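Local structure of Tlr1789 protein (Thermosynechococcus elongatus, 2X8X) at residues V157-L162 with V177-M182. The protein is an Omp85-family outer-membrane protein whose three N-terminal POTRA domains, making up this fragment, probably receive client proteins for insertion into or passage across the membrane. Residues are numbered along the deposited sequence; the frame is centred on the assembly and turned at random.
Sequences VTYRFL and VISREM
I178 meets Y159 with CG2 and CD1, and F161 with CD1, an example of how one beta-branched residue on a short helix can engage two aromatic rings of a strand. Its CG2 methyl lies against the phenol end of Y159, 3.7 Å from CZ, while CD1 reaches the same ring from over one face, 4.2 Å above the plane and displaced toward the rim. The other ring receives CD1 at its edge, near the ring plane, with CZ of F161 3.8 Å away. The side chain of Y159 slides past that of I178 in the opposite direction and carries its hydroxyl on to S179, where OH approaches CB at 3.5 Å. The backbone N of S179 is equally near this oxygen, but the angle is too poor for a hydrogen bond, and the contact is one of van der Waals packing. Chi1 of -68° stands CG1 of I178 beside the backbone N and CG2 anti to it, and an extended chi2 of 158° carries CD1 toward F161. All this belongs to the third POTRA domain of the fragment, where helices 175-179 and 192-205 pack on a three-stranded mixed sheet. Strand 154-161 is an outer strand of that sheet, running parallel to the central strand 224-232, to which T158 and R160 are hydrogen-bonded through their backbones. The alternation of the strand sends Y159 toward the helix, whereas R160 forms a salt bridge with E216. Outside both segments, I178 also packs on I230 of the central strand and L202 of helix 192-205. From S179 to M182 the chain makes a type I turn, closed by M182 N bonding to S179 O at 3.0 Å, and E181 O accepts a hydrogen bond from R201 NE.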
ATOM      1  N   VAL A 157      -9.720 -15.175 -19.794  1.00 22.82           N
ATOM      2  CA  VAL A 157     -11.164 -14.971 -19.682  1.00 23.01           C
ATOM      3  C   VAL A 157     -11.803 -16.289 -20.083  1.00 23.54           C
ATOM      4  O   VAL A 157     -11.539 -16.789 -21.185  1.00 22.44           O
ATOM      5  CB  VAL A 157     -11.689 -13.832 -20.606  1.00 22.88           C
ATOM      6  CG1 VAL A 157     -13.244 -13.657 -20.495  1.00 25.04           C
ATOM      7  CG2 VAL A 157     -10.958 -12.544 -20.303  1.00 24.85           C
ATOM      8  N   THR A 158     -12.691 -16.791 -19.198  1.00 22.20           N
ATOM      9  CA  THR A 158     -13.256 -18.146 -19.258  1.00 22.29           C
ATOM     10  C   THR A 158     -14.756 -17.983 -19.354  1.00 20.91           C
ATOM     11  O   THR A 158     -15.336 -17.297 -18.496  1.00 19.89           O
ATOM     12  CB  THR A 158     -12.998 -18.920 -17.898  1.00 23.33           C
ATOM     13  OG1 THR A 158     -11.596 -18.826 -17.544  1.00 25.89           O
ATOM     14  CG2 THR A 158     -13.519 -20.445 -17.936  1.00 20.25           C
ATOM     15  N   TYR A 159     -15.378 -18.594 -20.370  1.00 20.47           N
ATOM     16  CA  TYR A 159     -16.841 -18.662 -20.445  1.00 20.03           C
ATOM     17  C   TYR A 159     -17.377 -19.944 -19.802  1.00 21.44           C
ATOM     18  O   TYR A 159     -16.908 -21.026 -20.105  1.00 21.41           O
ATOM     19  CB  TYR A 159     -17.383 -18.586 -21.899  1.00 20.68           C
ATOM     20  CG  TYR A 159     -16.781 -17.500 -22.737  1.00 21.74           C
ATOM     21  CD1 TYR A 159     -16.494 -16.236 -22.191  1.00 19.14           C
ATOM     22  CD2 TYR A 159     -16.464 -17.745 -24.087  1.00 21.65           C
ATOM     23  CE1 TYR A 159     -15.865 -15.251 -22.951  1.00 20.38           C
ATOM     24  CE2 TYR A 159     -15.874 -16.773 -24.863  1.00 20.06           C
ATOM     25  CZ  TYR A 159     -15.569 -15.530 -24.296  1.00 21.62           C
ATOM     26  OH  TYR A 159     -14.997 -14.562 -25.072  1.00 27.60           O
ATOM     27  N   ARG A 160     -18.365 -19.838 -18.914  1.00 18.98           N
ATOM     28  CA  ARG A 160     -18.993 -21.057 -18.415  1.00 19.87           C
ATOM     29  C   ARG A 160     -20.508 -20.992 -18.734  1.00 19.09           C
ATOM     30  O   ARG A 160     -21.220 -20.053 -18.282  1.00 19.06           O
ATOM     31  CB  ARG A 160     -18.753 -21.183 -16.904  1.00 19.89           C
ATOM     32  CG  ARG A 160     -17.299 -21.267 -16.508  1.00 21.67           C
ATOM     33  CD  ARG A 160     -17.189 -21.437 -15.003  1.00 24.63           C
ATOM     34  NE  ARG A 160     -15.751 -21.579 -14.737  1.00 26.24           N
ATOM     35  CZ  ARG A 160     -15.171 -21.308 -13.584  1.00 26.52           C
ATOM     36  NH1 ARG A 160     -15.886 -20.902 -12.549  1.00 27.23           N
ATOM     37  NH2 ARG A 160     -13.866 -21.427 -13.471  1.00 30.57           N
ATOM     38  N   PHE A 161     -20.980 -21.903 -19.564  1.00 19.34           N
ATOM     39  CA  PHE A 161     -22.390 -21.936 -19.919  1.00 19.15           C
ATOM     40  C   PHE A 161     -23.225 -22.738 -18.931  1.00 20.71           C
ATOM     41  O   PHE A 161     -22.833 -23.816 -18.514  1.00 19.60           O
ATOM     42  CB  PHE A 161     -22.542 -22.358 -21.385  1.00 18.64           C
ATOM     43  CG  PHE A 161     -21.876 -21.367 -22.353  1.00 18.54           C
ATOM     44  CD1 PHE A 161     -20.508 -21.427 -22.597  1.00 20.68           C
ATOM     45  CD2 PHE A 161     -22.626 -20.364 -22.978  1.00 21.24           C
ATOM     46  CE1 PHE A 161     -19.857 -20.501 -23.476  1.00 21.82           C
ATOM     47  CE2 PHE A 161     -22.009 -19.434 -23.875  1.00 18.75           C
ATOM     48  CZ  PHE A 161     -20.631 -19.497 -24.102  1.00 20.75           C
ATOM     49  N   LEU A 162     -24.387 -22.215 -18.543  1.00 21.56           N
ATOM     50  CA  LEU A 162     -25.147 -22.824 -17.450  1.00 23.28           C
ATOM     51  C   LEU A 162     -26.589 -22.870 -17.820  1.00 25.97           C
ATOM     52  O   LEU A 162     -27.053 -21.936 -18.481  1.00 26.58           O
ATOM     53  CB  LEU A 162     -25.018 -22.001 -16.164  1.00 23.23           C
ATOM     54  CG  LEU A 162     -23.636 -21.566 -15.667  1.00 23.76           C
ATOM     55  CD1 LEU A 162     -23.802 -20.599 -14.474  1.00 22.98           C
ATOM     56  CD2 LEU A 162     -22.664 -22.725 -15.307  1.00 20.56           C
ATOM     57  N   VAL A 177     -18.215 -14.619 -31.096  1.00 27.21           N
ATOM     58  CA  VAL A 177     -19.410 -13.759 -30.985  1.00 25.33           C
ATOM     59  C   VAL A 177     -19.343 -12.952 -29.715  1.00 24.47           C
ATOM     60  O   VAL A 177     -19.673 -11.753 -29.717  1.00 23.06           O
ATOM     61  CB  VAL A 177     -20.726 -14.563 -31.075  1.00 25.29           C
ATOM     62  CG1 VAL A 177     -21.968 -13.675 -30.828  1.00 26.96           C
ATOM     63  CG2 VAL A 177     -20.874 -15.164 -32.442  1.00 24.21           C
ATOM     64  N   ILE A 178     -18.893 -13.611 -28.646  1.00 22.83           N
ATOM     65  CA  ILE A 178     -18.751 -12.973 -27.352  1.00 23.52           C
ATOM     66  C   ILE A 178     -17.458 -12.152 -27.301  1.00 23.31           C
ATOM     67  O   ILE A 178     -17.470 -10.978 -26.906  1.00 23.66           O
ATOM     68  CB  ILE A 178     -18.754 -13.996 -26.203  1.00 22.37           C
ATOM     69  CG1 ILE A 178     -20.150 -14.641 -26.088  1.00 23.05           C
ATOM     70  CG2 ILE A 178     -18.418 -13.316 -24.905  1.00 23.29           C
ATOM     71  CD1 ILE A 178     -20.089 -15.980 -25.372  1.00 27.63           C
ATOM     72  N   SER A 179     -16.360 -12.784 -27.697  1.00 21.63           N
ATOM     73  CA  SER A 179     -15.052 -12.154 -27.558  1.00 24.76           C
ATOM     74  C   SER A 179     -15.002 -10.787 -28.324  1.00 24.20           C
ATOM     75  O   SER A 179     -14.401  -9.805 -27.879  1.00 25.80           O
ATOM     76  CB  SER A 179     -14.017 -13.163 -28.070  1.00 23.66           C
ATOM     77  OG  SER A 179     -12.742 -12.556 -28.031  1.00 33.61           O
ATOM     78  N   ARG A 180     -15.642 -10.722 -29.482  1.00 24.84           N
ATOM     79  CA  ARG A 180     -15.550  -9.514 -30.302  1.00 25.56           C
ATOM     80  C   ARG A 180     -16.333  -8.341 -29.753  1.00 25.61           C
ATOM     81  O   ARG A 180     -16.177  -7.216 -30.228  1.00 24.43           O
ATOM     82  CB  ARG A 180     -15.939  -9.796 -31.732  1.00 26.33           C
ATOM     83  CG  ARG A 180     -17.426  -9.738 -32.022  1.00 28.31           C
ATOM     84  CD  ARG A 180     -17.615 -10.289 -33.473  1.00 32.58           C
ATOM     85  NE  ARG A 180     -18.950 -10.877 -33.648  1.00 35.50           N
ATOM     86  CZ  ARG A 180     -19.495 -11.219 -34.814  1.00 39.47           C
ATOM     87  NH1 ARG A 180     -18.840 -11.045 -35.960  1.00 39.67           N
ATOM     88  NH2 ARG A 180     -20.720 -11.744 -34.830  1.00 40.55           N
ATOM     89  N   GLU A 181     -17.166  -8.598 -28.744  1.00 24.87           N
ATOM     90  CA  GLU A 181     -17.849  -7.507 -28.073  1.00 24.53           C
ATOM     91  C   GLU A 181     -17.082  -6.944 -26.901  1.00 25.40           C
ATOM     92  O   GLU A 181     -17.492  -5.904 -26.357  1.00 25.59           O
ATOM     93  CB  GLU A 181     -19.226  -7.969 -27.583  1.00 24.84           C
ATOM     94  CG  GLU A 181     -20.092  -8.438 -28.743  1.00 23.18           C
ATOM     95  CD  GLU A 181     -20.393  -7.343 -29.757  1.00 27.41           C
ATOM     96  OE1 GLU A 181     -20.594  -6.146 -29.366  1.00 25.14           O
ATOM     97  OE2 GLU A 181     -20.479  -7.711 -30.948  1.00 22.81           O
ATOM     98  N   MET A 182     -16.003  -7.640 -26.504  1.00 23.96           N
ATOM     99  CA  MET A 182     -15.340  -7.354 -25.244  1.00 25.98           C
ATOM    100  C   MET A 182     -13.987  -6.679 -25.421  1.00 25.80           C
ATOM    101  O   MET A 182     -13.104  -7.203 -26.108  1.00 26.18           O
ATOM    102  CB  MET A 182     -15.170  -8.649 -24.437  1.00 25.13           C
ATOM    103  CG  MET A 182     -16.527  -9.212 -24.005  1.00 26.59           C
ATOM    104  SD  MET A 182     -16.216 -10.596 -22.912  1.00 34.23           S
ATOM    105  CE  MET A 182     -15.390  -9.805 -21.478  1.00 26.04           C
TER